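Local coordinates for mucosa-associated lymphoid tissue lymphoma translocation protein 1 (Isoform 2) (PDB 3BFO) that probably acts as a cysteine protease of the paracaspase type and contains immunoglobulin-like domains, the second C2-type one being the part described, at residues I32-N40 with H46-V54. Numbering follows the deposited sequence. Where two conformers were deposited one is given.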
loop_
_atom_site.group_PDB
_atom_site.type_symbol
_atom_site.label_atom_id
_atom_site.label_comp_id
_atom_site.label_asym_id
_atom_site.label_seq_id
_atom_site.Cartn_x
_atom_site.Cartn_y
_atom_site.Cartn_z
ATOM N N ILE A 32 -14.115 8.617 7.968
ATOM C CA ILE A 32 -13.142 8.630 6.882
ATOM C C ILE A 32 -12.068 7.563 7.121
ATOM O O ILE A 32 -11.509 7.477 8.194
ATOM C CB ILE A 32 -12.503 9.998 6.761
ATOM C CG1 ILE A 32 -13.498 11.069 6.417
ATOM C CG2 ILE A 32 -11.319 10.021 5.786
ATOM C CD1 ILE A 32 -12.987 12.416 6.844
ATOM N N PRO A 33 -11.782 6.714 6.132
ATOM C CA PRO A 33 -10.750 5.677 6.320
ATOM C C PRO A 33 -9.374 6.230 6.583
ATOM O O PRO A 33 -8.969 7.253 6.013
ATOM C CB PRO A 33 -10.791 4.883 5.027
ATOM C CG PRO A 33 -12.185 5.143 4.486
ATOM C CD PRO A 33 -12.507 6.538 4.870
ATOM N N HIS A 34 -8.637 5.488 7.402
ATOM C CA HIS A 34 -7.213 5.626 7.617
ATOM C C HIS A 34 -6.494 4.454 6.952
ATOM O O HIS A 34 -7.084 3.418 6.659
ATOM C CB HIS A 34 -6.945 5.552 9.115
ATOM C CG HIS A 34 -7.511 6.686 9.874
ATOM N ND1 HIS A 34 -8.785 6.693 10.405
ATOM C CD2 HIS A 34 -6.946 7.860 10.227
ATOM C CE1 HIS A 34 -8.974 7.826 11.061
ATOM N NE2 HIS A 34 -7.881 8.564 10.952
ATOM N N TYR A 35 -5.193 4.687 6.755
ATOM C CA TYR A 35 -4.364 3.754 5.961
ATOM C C TYR A 35 -3.074 3.473 6.732
ATOM O O TYR A 35 -2.521 4.357 7.396
ATOM C CB TYR A 35 -3.961 4.424 4.626
ATOM C CG TYR A 35 -5.161 4.786 3.772
ATOM C CD1 TYR A 35 -5.672 3.910 2.823
ATOM C CD2 TYR A 35 -5.834 5.984 3.989
ATOM C CE1 TYR A 35 -6.808 4.238 2.107
ATOM C CE2 TYR A 35 -6.968 6.315 3.319
ATOM C CZ TYR A 35 -7.473 5.433 2.362
ATOM O OH TYR A 35 -8.638 5.768 1.678
ATOM N N GLN A 36 -2.553 2.268 6.540
ATOM C CA GLN A 36 -1.203 1.961 7.024
ATOM C C GLN A 36 -0.618 0.890 6.091
ATOM O O GLN A 36 -1.203 -0.165 5.934
ATOM C CB GLN A 36 -1.231 1.439 8.458
ATOM C CG GLN A 36 0.185 0.949 8.956
ATOM C CD GLN A 36 1.252 2.022 8.999
ATOM O OE1 GLN A 36 1.138 3.043 9.666
ATOM N NE2 GLN A 36 2.306 1.796 8.247
ATOM N N TRP A 37 0.528 1.209 5.476
ATOM C CA TRP A 37 1.168 0.276 4.577
ATOM C C TRP A 37 2.090 -0.681 5.312
ATOM O O TRP A 37 2.697 -0.353 6.336
ATOM C CB TRP A 37 2.017 1.042 3.544
ATOM C CG TRP A 37 1.150 1.714 2.501
ATOM C CD1 TRP A 37 0.650 2.983 2.541
ATOM C CD2 TRP A 37 0.635 1.117 1.321
ATOM N NE1 TRP A 37 -0.134 3.232 1.416
ATOM C CE2 TRP A 37 -0.163 2.087 0.676
ATOM C CE3 TRP A 37 0.784 -0.113 0.718
ATOM C CZ2 TRP A 37 -0.830 1.831 -0.546
ATOM C CZ3 TRP A 37 0.108 -0.368 -0.471
ATOM C CH2 TRP A 37 -0.698 0.582 -1.085
ATOM N N PHE A 38 2.215 -1.881 4.750
ATOM C CA PHE A 38 3.053 -2.940 5.283
ATOM C C PHE A 38 3.901 -3.496 4.170
ATOM O O PHE A 38 3.488 -3.545 3.022
ATOM C CB PHE A 38 2.193 -4.058 5.868
ATOM C CG PHE A 38 1.460 -3.624 7.118
ATOM C CD1 PHE A 38 1.985 -3.872 8.382
ATOM C CD2 PHE A 38 0.258 -2.920 7.036
ATOM C CE1 PHE A 38 1.339 -3.412 9.568
ATOM C CE2 PHE A 38 -0.385 -2.477 8.197
ATOM C CZ PHE A 38 0.165 -2.690 9.465
ATOM N N LYS A 39 5.122 -3.869 4.515
ATOM C CA LYS A 39 5.932 -4.676 3.614
ATOM C C LYS A 39 6.485 -5.828 4.443
ATOM O O LYS A 39 6.916 -5.655 5.573
ATOM C CB LYS A 39 7.080 -3.884 3.017
ATOM C CG LYS A 39 7.986 -4.749 2.143
ATOM C CD LYS A 39 9.223 -4.018 1.628
ATOM C CE LYS A 39 10.136 -3.420 2.708
ATOM N NZ LYS A 39 11.014 -2.315 2.147
ATOM N N ASN A 40 6.510 -7.000 3.835
ATOM C CA ASN A 40 7.105 -8.219 4.480
ATOM C C ASN A 40 6.731 -8.279 5.964
ATOM O O ASN A 40 7.611 -8.461 6.860
ATOM C CB ASN A 40 8.619 -8.229 4.314
ATOM C CG ASN A 40 9.056 -8.272 2.867
ATOM O OD1 ASN A 40 8.293 -8.659 1.996
ATOM N ND2 ASN A 40 10.297 -7.870 2.608
ATOM N N HIS A 46 5.377 5.639 9.146
ATOM C CA HIS A 46 4.846 6.874 8.626
ATOM C C HIS A 46 4.297 6.711 7.195
ATOM O O HIS A 46 4.238 7.712 6.494
ATOM C CB HIS A 46 5.814 8.094 8.843
ATOM N N GLU A 47 3.918 5.530 6.826
ATOM C CA GLU A 47 3.307 5.457 5.549
ATOM C C GLU A 47 1.838 5.175 5.778
ATOM O O GLU A 47 1.393 4.049 5.802
ATOM C CB GLU A 47 4.000 4.412 4.704
ATOM C CG GLU A 47 5.435 4.749 4.396
ATOM C CD GLU A 47 5.646 5.998 3.583
ATOM O OE1 GLU A 47 4.719 6.535 3.004
ATOM O OE2 GLU A 47 6.845 6.449 3.523
ATOM N N THR A 48 1.132 6.296 5.945
ATOM C CA THR A 48 -0.280 6.290 6.343
ATOM C C THR A 48 -1.119 7.031 5.326
ATOM O O THR A 48 -2.202 7.513 5.633
ATOM C CB THR A 48 -0.466 6.907 7.733
ATOM O OG1 THR A 48 0.036 8.238 7.709
ATOM C CG2 THR A 48 0.231 6.105 8.778
ATOM N N LYS A 49 -0.617 7.122 4.105
ATOM C CA LYS A 49 -1.290 7.813 3.014
ATOM C C LYS A 49 -1.769 6.826 1.958
ATOM O O LYS A 49 -1.323 5.690 1.939
ATOM C CB LYS A 49 -0.353 8.854 2.379
ATOM C CG LYS A 49 0.123 9.905 3.308
ATOM C CD LYS A 49 -1.046 10.772 3.787
ATOM C CE LYS A 49 -0.540 11.976 4.587
ATOM N NZ LYS A 49 0.202 12.952 3.726
ATOM N N LYS A 50 -2.722 7.281 1.132
ATOM C CA LYS A 50 -3.233 6.456 0.054
ATOM C C LYS A 50 -2.113 6.050 -0.919
ATOM O O LYS A 50 -2.174 4.965 -1.502
ATOM C CB LYS A 50 -4.320 7.223 -0.716
ATOM C CG LYS A 50 -5.564 7.438 0.098
ATOM C CD LYS A 50 -6.529 8.385 -0.636
ATOM C CE LYS A 50 -7.860 8.576 0.086
ATOM N NZ LYS A 50 -8.706 9.586 -0.618
ATOM N N LEU A 51 -1.099 6.918 -1.087
ATOM C CA LEU A 51 0.048 6.619 -1.913
ATOM C C LEU A 51 1.254 6.236 -1.080
ATOM O O LEU A 51 1.533 6.875 -0.054
ATOM C CB LEU A 51 0.448 7.854 -2.721
ATOM C CG LEU A 51 -0.507 8.241 -3.808
ATOM C CD1 LEU A 51 -0.014 9.547 -4.421
ATOM C CD2 LEU A 51 -0.566 7.148 -4.900
ATOM N N TYR A 52 1.981 5.235 -1.534
ATOM C CA TYR A 52 3.313 4.914 -0.991
ATOM C C TYR A 52 4.248 5.017 -2.186
ATOM O O TYR A 52 4.041 4.339 -3.198
ATOM C CB TYR A 52 3.366 3.512 -0.377
ATOM C CG TYR A 52 4.756 3.108 -0.009
ATOM C CD1 TYR A 52 5.461 3.821 0.943
ATOM C CD2 TYR A 52 5.419 2.074 -0.625
ATOM C CE1 TYR A 52 6.777 3.489 1.293
ATOM C CE2 TYR A 52 6.702 1.721 -0.300
ATOM C CZ TYR A 52 7.390 2.421 0.664
ATOM O OH TYR A 52 8.687 2.090 0.990
ATOM N N MET A 53 5.271 5.883 -2.117
ATOM C CA MET A 53 6.139 6.080 -3.299
ATOM C C MET A 53 7.579 6.207 -2.890
ATOM O O MET A 53 7.891 6.993 -2.008
ATOM C CB MET A 53 5.767 7.351 -4.054
ATOM C CG MET A 53 4.404 7.324 -4.596
ATOM S SD MET A 53 3.929 8.904 -5.229
ATOM C CE MET A 53 4.638 8.725 -6.856
ATOM N N VAL A 54 8.416 5.442 -3.588
ATOM C CA VAL A 54 9.864 5.395 -3.395
ATOM C C VAL A 54 10.486 5.835 -4.720
ATOM O O VAL A 54 10.322 5.177 -5.738
ATOM C CB VAL A 54 10.364 3.984 -3.041
ATOM C CG1 VAL A 54 11.902 3.938 -2.953
ATOM C CG2 VAL A 54 9.714 3.470 -1.769
HETATM O O HOH W 1 -4.284 7.380 7.373
HETATM O O HOH W 2 3.362 4.427 10.784
HETATM O O HOH W 3 9.967 -0.180 0.582
#
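Trp37 meets the 46-54 segment with both of its N-H groups. Its backbone N donates to Glu47 O (3.0 Å), and its indole NE1 to Lys49 O at 2.8 Å, a bond close to the ring plane but bent to 144° at the hydrogen. With Lys50 O also at the indole edge, CB of Tyr52 sits almost directly over the five-membered ring, 3.8 Å from its centroid and 3° off its normal. Buried Trp37 is the core tryptophan of the immunoglobulin sandwich and packs on Leu23 and Cys25 of the facing sheet; Tyr35 touches Cys67 of its own sheet. Strand 34-39 belongs to one sheet, strand 51-54 to the other, and the 46-50 loop crosses between them. Toward solvent, at exposed Thr48 and Lys50, water takes part in the contact. Lys50 lays CG over the phenol face of buried Tyr35, 3.8 Å from the ring centroid; the hydroxyl is hydrogen-bonded to Ala27 N. Water 1 links Tyr35 N to Thr48 O. Thr48 CG2 comes within 3.3 Å of Gln36 OE1, and water 2 joins that oxygen to His46 N. Gln36 bends at chi2 (62°), bringing NE2 back to Trp37 O (2.9 Å), and NE2 also hydrogen-bonds Leu44 O.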